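Local coordinates for protein alpha-1,3-glucanase (Paenibacillus glycanilyticus, PDB 6K0P) that hydrolyses alpha-1,3-glucosidic linkages, as a bacterial glycoside hydrolase of family 87, at residues Met22-Thr27 and Glu62-Thr67; Ile214-Trp219 and Val235-Trp240; Trp302-Val307 and Arg324-Phe329. The protein carries 1 engineered substitution. All coordinates share one frame; numbering follows the deposited sequence. Where two conformers were deposited one is given.

In the fold
Contact 1 lies in the first part of the catalytic domain, where strand 20-23 and the turn after it pack against strand 63-67 of another sheet, beside a calcium ion. Contacts 2 and 3 follow in the long parallel beta-helix, their centres about 17 Å apart. These two touch: Trp240 CE2 lies 3.5 Å from Trp302 CZ3, the rings meeting edge to face. Contact 1 stands off from both, about 13 Å from contact 2 and 11 Å from contact 3 between nearest atoms. Sugar is bound at two of the three places: Glu218 of contact 2 belongs to one glycan pocket, and Val307 of contact 3 belongs to another, its side chain about 3 Å from a bound glucose.

Contact 1. Residues Met22-Thr27 and Glu62-Thr67; sequences MEAEST and EYVEFT. With CA (calcium ion), chain J.
Phe66 turns its ring against the backbone of Met22, Glu23 and Ala24, and this is the dense part of the contact. Ring atom CE2 comes 3.5 Å from Met22 O, and CZ meets Ala24 CB at 3.8 Å. The carbonyls and the Ala24 backbone approach the ring obliquely. Phe66 gets there with CG opposite its own carbonyl carbon (chi1 -63°), which sends the ring across to the strand 20-23. Met22 runs past it in the opposite direction, and a bend at chi3 (-64°) lays CE at 3.8 Å from Phe66 CB. Beside the ring, Val64 puts its CG2 branch 3.5 Å from Ala24 O, beside the buried alanine. No hydrogen bond crosses the contact; apolar surface holds it. That is how the two layers of a beta-sandwich meet, consistent with the galactose-binding-like clan of this region: strand 20-23 belongs to one antiparallel sheet, alongside strand 165-173, and strand 63-67 edges another, alongside strand 152-156. Leu170 and Ile155, from those neighbouring strands, also press on Phe66. At the partly exposed margin, Met22 SD lies 3.3 Å from Thr67 O, with few other atoms of the two segments meeting there, while Thr67 OG1 bonds to Lys152. On the far side of the 22-27 backbone a type I turn from Glu23 to Ser26 directs two carboxylates to the calcium ion. Glu23 binds calcium through OE1 alone at 2.3 Å, whereas Glu25 grips it with both oxygens, OE1 and OE2, each 2.5 Å from the metal. The carbonyl oxygens of Ser50, Ser53 and Asp168, the last on strand 165-173, also bind the ion.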
loop_
_atom_site.group_PDB
_atom_site.type_symbol
_atom_site.label_atom_id
_atom_site.label_comp_id
_atom_site.label_asym_id
_atom_site.label_seq_id
_atom_site.Cartn_x
_atom_site.Cartn_y
_atom_site.Cartn_z
ATOM N N MET A 22 -11.789 -7.988 8.709
ATOM C CA MET A 22 -11.904 -9.269 9.396
ATOM C C MET A 22 -11.361 -10.380 8.515
ATOM O O MET A 22 -11.783 -10.528 7.364
ATOM C CB MET A 22 -13.358 -9.536 9.783
ATOM C CG MET A 22 -13.904 -8.426 10.683
ATOM S SD MET A 22 -15.381 -8.926 11.563
ATOM C CE MET A 22 -16.481 -9.168 10.198
ATOM N N GLU A 23 -10.417 -11.154 9.048
ATOM C CA GLU A 23 -9.825 -12.244 8.282
ATOM C C GLU A 23 -10.778 -13.429 8.238
ATOM O O GLU A 23 -11.360 -13.819 9.257
ATOM C CB GLU A 23 -8.501 -12.684 8.912
ATOM C CG GLU A 23 -7.424 -11.603 8.939
ATOM C CD GLU A 23 -6.859 -11.280 7.565
ATOM O OE1 GLU A 23 -7.188 -11.981 6.579
ATOM O OE2 GLU A 23 -6.077 -10.307 7.479
ATOM N N ALA A 24 -10.926 -14.019 7.047
ATOM C CA ALA A 24 -11.837 -15.150 6.898
ATOM C C ALA A 24 -11.418 -16.313 7.782
ATOM O O ALA A 24 -12.271 -16.991 8.378
ATOM C CB ALA A 24 -11.866 -15.598 5.438
ATOM N N GLU A 25 -10.110 -16.554 7.877
ATOM C CA GLU A 25 -9.539 -17.729 8.532
ATOM C C GLU A 25 -9.525 -17.636 10.048
ATOM O O GLU A 25 -9.016 -18.557 10.698
ATOM C CB GLU A 25 -8.111 -17.963 8.019
ATOM C CG GLU A 25 -7.120 -16.848 8.352
ATOM C CD GLU A 25 -7.085 -15.722 7.313
ATOM O OE1 GLU A 25 -8.044 -15.572 6.511
ATOM O OE2 GLU A 25 -6.081 -14.982 7.305
ATOM N N SER A 26 -10.053 -16.561 10.624
ATOM C CA SER A 26 -10.025 -16.409 12.072
ATOM C C SER A 26 -10.691 -17.613 12.729
ATOM O O SER A 26 -11.692 -18.141 12.230
ATOM C CB SER A 26 -10.768 -15.137 12.465
ATOM O OG SER A 26 -11.081 -15.136 13.853
ATOM N N THR A 27 -10.118 -18.065 13.851
ATOM C CA THR A 27 -10.705 -19.186 14.579
ATOM C C THR A 27 -12.086 -18.860 15.134
ATOM O O THR A 27 -12.802 -19.777 15.553
ATOM C CB THR A 27 -9.769 -19.640 15.705
ATOM O OG1 THR A 27 -9.568 -18.563 16.626
ATOM C CG2 THR A 27 -8.424 -20.063 15.138
ATOM N N GLU A 62 -20.613 -24.604 0.744
ATOM C CA GLU A 62 -19.473 -24.231 1.570
ATOM C C GLU A 62 -19.520 -22.741 1.888
ATOM O O GLU A 62 -19.901 -21.920 1.050
ATOM C CB GLU A 62 -18.152 -24.639 0.914
ATOM C CG GLU A 62 -17.979 -26.158 0.947
ATOM C CD GLU A 62 -16.611 -26.650 0.531
ATOM O OE1 GLU A 62 -15.692 -25.838 0.289
ATOM O OE2 GLU A 62 -16.468 -27.890 0.462
ATOM N N TYR A 63 -19.168 -22.400 3.122
ATOM C CA TYR A 63 -19.347 -21.044 3.615
ATOM C C TYR A 63 -18.228 -20.715 4.589
ATOM O O TYR A 63 -17.557 -21.601 5.128
ATOM C CB TYR A 63 -20.691 -20.895 4.356
ATOM C CG TYR A 63 -20.736 -21.702 5.636
ATOM C CD1 TYR A 63 -21.144 -23.026 5.627
ATOM C CD2 TYR A 63 -20.314 -21.157 6.840
ATOM C CE1 TYR A 63 -21.150 -23.782 6.795
ATOM C CE2 TYR A 63 -20.315 -21.905 8.008
ATOM C CZ TYR A 63 -20.727 -23.215 7.971
ATOM O OH TYR A 63 -20.734 -23.955 9.139
ATOM N N VAL A 64 -18.063 -19.424 4.852
ATOM C CA VAL A 64 -17.329 -18.958 6.019
ATOM C C VAL A 64 -18.198 -17.916 6.707
ATOM O O VAL A 64 -18.785 -17.057 6.040
ATOM C CB VAL A 64 -15.928 -18.415 5.665
ATOM C CG1 VAL A 64 -15.995 -17.450 4.491
ATOM C CG2 VAL A 64 -15.285 -17.767 6.889
ATOM N N GLU A 65 -18.324 -18.024 8.028
ATOM C CA GLU A 65 -19.260 -17.203 8.794
ATOM C C GLU A 65 -18.478 -16.169 9.592
ATOM O O GLU A 65 -17.734 -16.521 10.518
ATOM C CB GLU A 65 -20.070 -18.096 9.730
ATOM C CG GLU A 65 -21.127 -17.348 10.529
ATOM C CD GLU A 65 -21.918 -18.276 11.421
ATOM O OE1 GLU A 65 -21.343 -18.793 12.405
ATOM O OE2 GLU A 65 -23.105 -18.505 11.127
ATOM N N PHE A 66 -18.662 -14.892 9.246
ATOM C CA PHE A 66 -18.107 -13.778 9.999
ATOM C C PHE A 66 -19.131 -13.290 11.017
ATOM O O PHE A 66 -20.333 -13.526 10.885
ATOM C CB PHE A 66 -17.792 -12.598 9.070
ATOM C CG PHE A 66 -16.743 -12.878 8.031
ATOM C CD1 PHE A 66 -17.078 -13.483 6.836
ATOM C CD2 PHE A 66 -15.424 -12.494 8.236
ATOM C CE1 PHE A 66 -16.117 -13.731 5.866
ATOM C CE2 PHE A 66 -14.463 -12.735 7.274
ATOM C CZ PHE A 66 -14.810 -13.350 6.088
ATOM N N THR A 67 -18.640 -12.578 12.030
ATOM C CA THR A 67 -19.504 -11.918 13.003
ATOM C C THR A 67 -19.135 -10.444 13.059
ATOM O O THR A 67 -17.978 -10.098 13.317
ATOM C CB THR A 67 -19.368 -12.552 14.389
ATOM O OG1 THR A 67 -19.698 -13.944 14.306
ATOM C CG2 THR A 67 -20.321 -11.880 15.376
HETATM CA CA CA J . -6.870 -13.816 5.229
#

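Contact 2. Residues Ile214-Trp219 and Val235-Trp240; sequences IPAGEW and VGAGPW. With GLC (alpha-D-glucopyranose), chain D.
Ile214 N gives a nearly straight hydrogen bond to Val235 O (2.8 Å, 164° at the hydrogen) where strands 211-214 and 233-236, running parallel, reach their ends. One step on, the CA-H of Gly236 points at Ile214 O, with CA and O 3.4 Å apart. Beyond this the two backbones separate and small side chains take over: Ala237 CB stands 3.8 Å from the backbone Ala216 N, and makes a light apolar touch with Ala216 CB at 4.4 Å, near the surface. Thr242 OG1 bonds to both Ile214 O and Ala237 N, fastening the two chains where they part. The corner 215-219 is closed by Trp219, whose NE1 donates to Pro215 O at 2.9 Å; it comes in about 40° above the carbonyl plane, and so meets no lone pair squarely. Glu218 faces the other way. Its chain is extended beyond CG (chi2 -176°), carrying the carboxylate to the sugar, where OE2 accepts a hydrogen bond of 2.6 Å from GLC O1, the anomeric hydroxyl. Gln140 O also bonds to this glucose, so the pocket is made from both parts of the catalytic domain. The corner joins two strands within a coil of the right-handed parallel beta-helix expected for this pectate-lyase-like clan. Strand 217-220 pairs in parallel with strand 242-245, against which Ile214 and Trp219 pack through Leu244, while Trp240 rests on Ala74 and Val76 of strand 72-80.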
loop_
_atom_site.group_PDB
_atom_site.type_symbol
_atom_site.label_atom_id
_atom_site.label_comp_id
_atom_site.label_asym_id
_atom_site.label_seq_id
_atom_site.Cartn_x
_atom_site.Cartn_y
_atom_site.Cartn_z
ATOM N N ILE A 214 -20.195 16.448 -7.784
ATOM C CA ILE A 214 -20.418 15.250 -8.583
ATOM C C ILE A 214 -21.353 14.337 -7.796
ATOM O O ILE A 214 -20.956 13.789 -6.756
ATOM C CB ILE A 214 -19.109 14.543 -8.948
ATOM C CG1 ILE A 214 -18.095 15.555 -9.486
ATOM C CG2 ILE A 214 -19.375 13.460 -9.987
ATOM C CD1 ILE A 214 -16.755 14.940 -9.945
ATOM N N PRO A 215 -22.593 14.164 -8.235
ATOM C CA PRO A 215 -23.582 13.434 -7.435
ATOM C C PRO A 215 -23.264 11.951 -7.359
ATOM O O PRO A 215 -22.361 11.429 -8.018
ATOM C CB PRO A 215 -24.893 13.642 -8.203
ATOM C CG PRO A 215 -24.638 14.739 -9.169
ATOM C CD PRO A 215 -23.165 14.738 -9.463
ATOM N N ALA A 216 -24.056 11.257 -6.544
ATOM C CA ALA A 216 -24.013 9.802 -6.543
ATOM C C ALA A 216 -24.232 9.286 -7.957
ATOM O O ALA A 216 -25.042 9.833 -8.718
ATOM C CB ALA A 216 -25.112 9.265 -5.621
ATOM N N GLY A 217 -23.493 8.239 -8.319
ATOM C CA GLY A 217 -23.643 7.644 -9.627
ATOM C C GLY A 217 -22.329 7.180 -10.204
ATOM O O GLY A 217 -21.300 7.245 -9.529
ATOM N N GLU A 218 -22.354 6.695 -11.440
ATOM C CA GLU A 218 -21.149 6.342 -12.172
ATOM C C GLU A 218 -20.966 7.349 -13.291
ATOM O O GLU A 218 -21.872 7.546 -14.109
ATOM C CB GLU A 218 -21.254 4.942 -12.768
ATOM C CG GLU A 218 -21.384 3.820 -11.753
ATOM C CD GLU A 218 -21.372 2.465 -12.435
ATOM O OE1 GLU A 218 -20.921 2.400 -13.599
ATOM O OE2 GLU A 218 -21.788 1.477 -11.808
ATOM N N TRP A 219 -19.791 7.969 -13.334
ATOM C CA TRP A 219 -19.519 9.083 -14.234
ATOM C C TRP A 219 -18.254 8.758 -15.008
ATOM O O TRP A 219 -17.201 8.525 -14.405
ATOM C CB TRP A 219 -19.347 10.369 -13.424
ATOM C CG TRP A 219 -20.521 10.600 -12.525
ATOM C CD1 TRP A 219 -20.603 10.340 -11.184
ATOM C CD2 TRP A 219 -21.806 11.091 -12.921
ATOM N NE1 TRP A 219 -21.856 10.660 -10.724
ATOM C CE2 TRP A 219 -22.610 11.129 -11.768
ATOM C CE3 TRP A 219 -22.346 11.515 -14.138
ATOM C CZ2 TRP A 219 -23.930 11.567 -11.794
ATOM C CZ3 TRP A 219 -23.665 11.955 -14.161
ATOM C CH2 TRP A 219 -24.435 11.978 -12.997
ATOM N N VAL A 235 -16.199 18.105 -5.237
ATOM C CA VAL A 235 -16.845 17.496 -4.077
ATOM C C VAL A 235 -17.829 16.447 -4.571
ATOM O O VAL A 235 -18.709 16.753 -5.382
ATOM C CB VAL A 235 -17.591 18.551 -3.236
ATOM C CG1 VAL A 235 -18.239 17.900 -2.031
ATOM C CG2 VAL A 235 -16.643 19.696 -2.818
ATOM N N GLY A 236 -17.691 15.215 -4.075
ATOM C CA GLY A 236 -18.641 14.160 -4.351
ATOM C C GLY A 236 -19.613 13.947 -3.201
ATOM O O GLY A 236 -19.660 14.706 -2.228
ATOM N N ALA A 237 -20.373 12.858 -3.313
ATOM C CA ALA A 237 -21.384 12.479 -2.335
ATOM C C ALA A 237 -20.859 11.502 -1.295
ATOM O O ALA A 237 -21.610 11.110 -0.396
ATOM C CB ALA A 237 -22.588 11.852 -3.054
ATOM N N GLY A 238 -19.590 11.112 -1.402
ATOM C CA GLY A 238 -19.012 10.065 -0.594
ATOM C C GLY A 238 -18.456 8.987 -1.506
ATOM O O GLY A 238 -18.997 8.733 -2.586
ATOM N N PRO A 239 -17.359 8.339 -1.096
ATOM C CA PRO A 239 -16.689 7.395 -2.010
ATOM C C PRO A 239 -17.507 6.159 -2.366
ATOM O O PRO A 239 -17.280 5.579 -3.436
ATOM C CB PRO A 239 -15.384 7.035 -1.277
ATOM C CG PRO A 239 -15.640 7.364 0.157
ATOM C CD PRO A 239 -16.603 8.542 0.152
ATOM N N TRP A 240 -18.436 5.725 -1.512
ATOM C CA TRP A 240 -19.323 4.622 -1.884
ATOM C C TRP A 240 -20.385 5.040 -2.889
ATOM O O TRP A 240 -21.058 4.170 -3.454
ATOM C CB TRP A 240 -20.006 4.041 -0.638
ATOM C CG TRP A 240 -19.194 2.988 0.069
ATOM C CD1 TRP A 240 -18.330 3.176 1.117
ATOM C CD2 TRP A 240 -19.169 1.583 -0.223
ATOM N NE1 TRP A 240 -17.782 1.968 1.505
ATOM C CE2 TRP A 240 -18.275 0.978 0.692
ATOM C CE3 TRP A 240 -19.815 0.775 -1.171
ATOM C CZ2 TRP A 240 -18.013 -0.397 0.686
ATOM C CZ3 TRP A 240 -19.548 -0.591 -1.174
ATOM C CH2 TRP A 240 -18.660 -1.159 -0.251
HETATM C C1 GLC D . -19.832 -0.888 -10.183
HETATM C C2 GLC D . -18.934 -1.856 -10.926
HETATM C C3 GLC D . -19.176 -3.345 -10.641
HETATM C C4 GLC D . -19.384 -3.517 -9.171
HETATM C C5 GLC D . -20.557 -2.671 -8.773
HETATM C C6 GLC D . -20.966 -2.881 -7.322
HETATM O O1 GLC D . -21.017 -0.799 -10.822
HETATM O O2 GLC D . -18.997 -1.563 -12.297
HETATM O O3 GLC D . -17.980 -4.041 -10.866
HETATM O O4 GLC D . -19.674 -4.860 -8.913
HETATM O O5 GLC D . -20.111 -1.353 -8.883
HETATM O O6 GLC D . -19.945 -2.615 -6.393
#

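Contact 3. Residues Trp302-Val307 and Arg324-Phe329; sequences WVEHFV and RIKNTF
With CG swung opposite the backbone N (chi1 170°), Trp302 lays its indole over Arg324, which runs out extended, and a bend at chi3 (-92°) brings the end of Lys326 to the same indole. All three sit on one face of two parallel strands, 302-304 and 324-326, neighbours from successive coils of the parallel beta-helix. Val303 N bonds to Arg324 O at 2.9 Å, and Lys326 N returns a bond to Val303 O. Arg324 CD lies 3.8 Å above the indole plane, offset toward the rim, and its guanidinium plane is within 15° of the ring; its NH1 is taken up by Glu173. Lys326 CE approaches Trp302 NE1 to 3.5 Å. That NE1 donates in the ring plane to Glu304 OE2 (2.7 Å), on the lone pair pointing away from OE1. The same oxygen accepts from a water, 2.6 Å away, which in turn accepts from Lys326 NZ, so the water links a charge pair whose direct salt bridge is long; Lys326 NZ also forms a salt bridge with Glu171. Replacing Trp302 by alanine removes the indole N-H and is likely to leave the buried Glu304 OE2 short of a donor, with Arg324 and Lys326 no longer packed against a ring. Past the strands, His305 and Asn327 both adopt left-handed backbone angles that turn the coil, and His305 N bonds to Asn327 O at 3.0 Å. The His305 ring has Glu304 CB over one face, lies alongside the Asn327 side chain, stacks on Phe107, and bonds through NE2 to Glu137. Farther on, Phe329 N bonds to Phe306 O, beside Val307, which touches a bound glucose. Asn327 ND2 meets Glu304 OE1 at 2.8 Å, in its own amide plane but from above the carboxylate, and also bonds to Asp138 OD2.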
loop_
_atom_site.group_PDB
_atom_site.type_symbol
_atom_site.label_atom_id
_atom_site.label_comp_id
_atom_site.label_asym_id
_atom_site.label_seq_id
_atom_site.Cartn_x
_atom_site.Cartn_y
_atom_site.Cartn_z
ATOM N N TRP A 302 -11.304 7.225 -2.680
ATOM C CA TRP A 302 -11.023 5.796 -2.766
ATOM C C TRP A 302 -10.681 5.523 -4.224
ATOM O O TRP A 302 -11.501 5.774 -5.111
ATOM C CB TRP A 302 -12.281 5.047 -2.313
ATOM C CG TRP A 302 -12.365 3.548 -2.514
ATOM C CD1 TRP A 302 -11.439 2.706 -3.076
ATOM C CD2 TRP A 302 -13.473 2.731 -2.132
ATOM N NE1 TRP A 302 -11.918 1.408 -3.068
ATOM C CE2 TRP A 302 -13.170 1.405 -2.502
ATOM C CE3 TRP A 302 -14.702 2.998 -1.517
ATOM C CZ2 TRP A 302 -14.053 0.349 -2.276
ATOM C CZ3 TRP A 302 -15.580 1.947 -1.297
ATOM C CH2 TRP A 302 -15.249 0.639 -1.674
ATOM N N VAL A 303 -9.446 5.088 -4.485
ATOM C CA VAL A 303 -8.929 4.943 -5.842
ATOM C C VAL A 303 -8.412 3.521 -6.026
ATOM O O VAL A 303 -7.713 2.995 -5.151
ATOM C CB VAL A 303 -7.808 5.975 -6.094
ATOM C CG1 VAL A 303 -7.229 5.838 -7.476
ATOM C CG2 VAL A 303 -8.335 7.383 -5.876
ATOM N N GLU A 304 -8.746 2.914 -7.166
ATOM C CA GLU A 304 -8.301 1.572 -7.522
ATOM C C GLU A 304 -7.956 1.489 -8.998
ATOM O O GLU A 304 -8.508 2.218 -9.826
ATOM C CB GLU A 304 -9.364 0.496 -7.252
ATOM C CG GLU A 304 -9.849 0.498 -5.813
ATOM C CD GLU A 304 -10.335 -0.858 -5.318
ATOM O OE1 GLU A 304 -10.095 -1.901 -5.982
ATOM O OE2 GLU A 304 -10.945 -0.887 -4.225
ATOM N N HIS A 305 -7.039 0.575 -9.324
ATOM C CA HIS A 305 -6.800 0.183 -10.718
ATOM C C HIS A 305 -6.247 1.330 -11.552
ATOM O O HIS A 305 -6.553 1.453 -12.745
ATOM C CB HIS A 305 -8.029 -0.478 -11.351
ATOM C CG HIS A 305 -8.572 -1.601 -10.530
ATOM N ND1 HIS A 305 -9.923 -1.825 -10.368
ATOM C CD2 HIS A 305 -7.937 -2.552 -9.807
ATOM C CE1 HIS A 305 -10.095 -2.871 -9.575
ATOM N NE2 HIS A 305 -8.908 -3.329 -9.221
ATOM N N PHE A 306 -5.436 2.167 -10.909
ATOM C CA PHE A 306 -4.499 3.071 -11.557
ATOM C C PHE A 306 -3.090 2.561 -11.301
ATOM O O PHE A 306 -2.877 1.621 -10.527
ATOM C CB PHE A 306 -4.674 4.507 -11.031
ATOM C CG PHE A 306 -5.952 5.151 -11.496
ATOM C CD1 PHE A 306 -7.136 4.973 -10.786
ATOM C CD2 PHE A 306 -5.981 5.894 -12.667
ATOM C CE1 PHE A 306 -8.321 5.548 -11.226
ATOM C CE2 PHE A 306 -7.163 6.471 -13.110
ATOM C CZ PHE A 306 -8.334 6.296 -12.393
ATOM N N VAL A 307 -2.119 3.180 -11.973
ATOM C CA VAL A 307 -0.728 2.875 -11.662
ATOM C C VAL A 307 -0.366 3.435 -10.290
ATOM O O VAL A 307 0.173 2.721 -9.434
ATOM C CB VAL A 307 0.205 3.363 -12.787
ATOM C CG1 VAL A 307 1.664 3.027 -12.453
ATOM C CG2 VAL A 307 -0.189 2.697 -14.105
ATOM N N ARG A 324 -8.271 5.988 0.590
ATOM C CA ARG A 324 -8.110 4.544 0.433
ATOM C C ARG A 324 -7.494 4.309 -0.931
ATOM O O ARG A 324 -8.053 4.741 -1.944
ATOM C CB ARG A 324 -9.461 3.826 0.487
ATOM C CG ARG A 324 -10.382 4.342 1.547
ATOM C CD ARG A 324 -11.753 3.697 1.461
ATOM N NE ARG A 324 -12.643 4.419 2.349
ATOM C CZ ARG A 324 -13.768 3.934 2.849
ATOM N NH1 ARG A 324 -14.163 2.712 2.527
ATOM N NH2 ARG A 324 -14.497 4.686 3.672
ATOM N N ILE A 325 -6.349 3.637 -0.958
ATOM C CA ILE A 325 -5.617 3.360 -2.187
ATOM C C ILE A 325 -5.528 1.848 -2.283
ATOM O O ILE A 325 -4.809 1.224 -1.499
ATOM C CB ILE A 325 -4.212 3.965 -2.146
ATOM C CG1 ILE A 325 -4.281 5.450 -1.796
ATOM C CG2 ILE A 325 -3.494 3.727 -3.470
ATOM C CD1 ILE A 325 -2.948 6.004 -1.322
ATOM N N LYS A 326 -6.253 1.247 -3.218
ATOM C CA LYS A 326 -6.300 -0.208 -3.264
ATOM C C LYS A 326 -6.061 -0.730 -4.670
ATOM O O LYS A 326 -6.555 -0.166 -5.651
ATOM C CB LYS A 326 -7.628 -0.753 -2.716
ATOM C CG LYS A 326 -7.779 -0.598 -1.194
ATOM C CD LYS A 326 -9.020 -1.340 -0.671
ATOM C CE LYS A 326 -10.233 -0.437 -0.631
ATOM N NZ LYS A 326 -11.453 -1.224 -0.282
ATOM N N ASN A 327 -5.288 -1.816 -4.759
ATOM C CA ASN A 327 -5.159 -2.577 -5.994
ATOM C C ASN A 327 -4.652 -1.694 -7.137
ATOM O O ASN A 327 -5.269 -1.568 -8.195
ATOM C CB ASN A 327 -6.473 -3.303 -6.312
ATOM C CG ASN A 327 -7.035 -4.010 -5.096
ATOM O OD1 ASN A 327 -6.322 -4.765 -4.426
ATOM N ND2 ASN A 327 -8.297 -3.731 -4.768
ATOM N N THR A 328 -3.509 -1.063 -6.888
ATOM C CA THR A 328 -2.826 -0.274 -7.906
ATOM C C THR A 328 -1.674 -1.075 -8.499
ATOM O O THR A 328 -1.233 -2.094 -7.955
ATOM C CB THR A 328 -2.294 1.054 -7.349
ATOM O OG1 THR A 328 -1.325 0.797 -6.323
ATOM C CG2 THR A 328 -3.420 1.900 -6.754
ATOM N N PHE A 329 -1.174 -0.599 -9.634
ATOM C CA PHE A 329 -0.154 -1.354 -10.346
ATOM C C PHE A 329 1.266 -0.889 -10.073
ATOM O O PHE A 329 2.211 -1.587 -10.458
ATOM C CB PHE A 329 -0.501 -1.454 -11.835
ATOM C CG PHE A 329 -1.705 -2.313 -12.062
ATOM C CD1 PHE A 329 -1.568 -3.687 -12.210
ATOM C CD2 PHE A 329 -2.978 -1.772 -12.003
ATOM C CE1 PHE A 329 -2.679 -4.496 -12.355
ATOM C CE2 PHE A 329 -4.100 -2.579 -12.147
ATOM C CZ PHE A 329 -3.943 -3.941 -12.322
HETATM O O HOH W 1 -11.890 -2.676 -2.661
#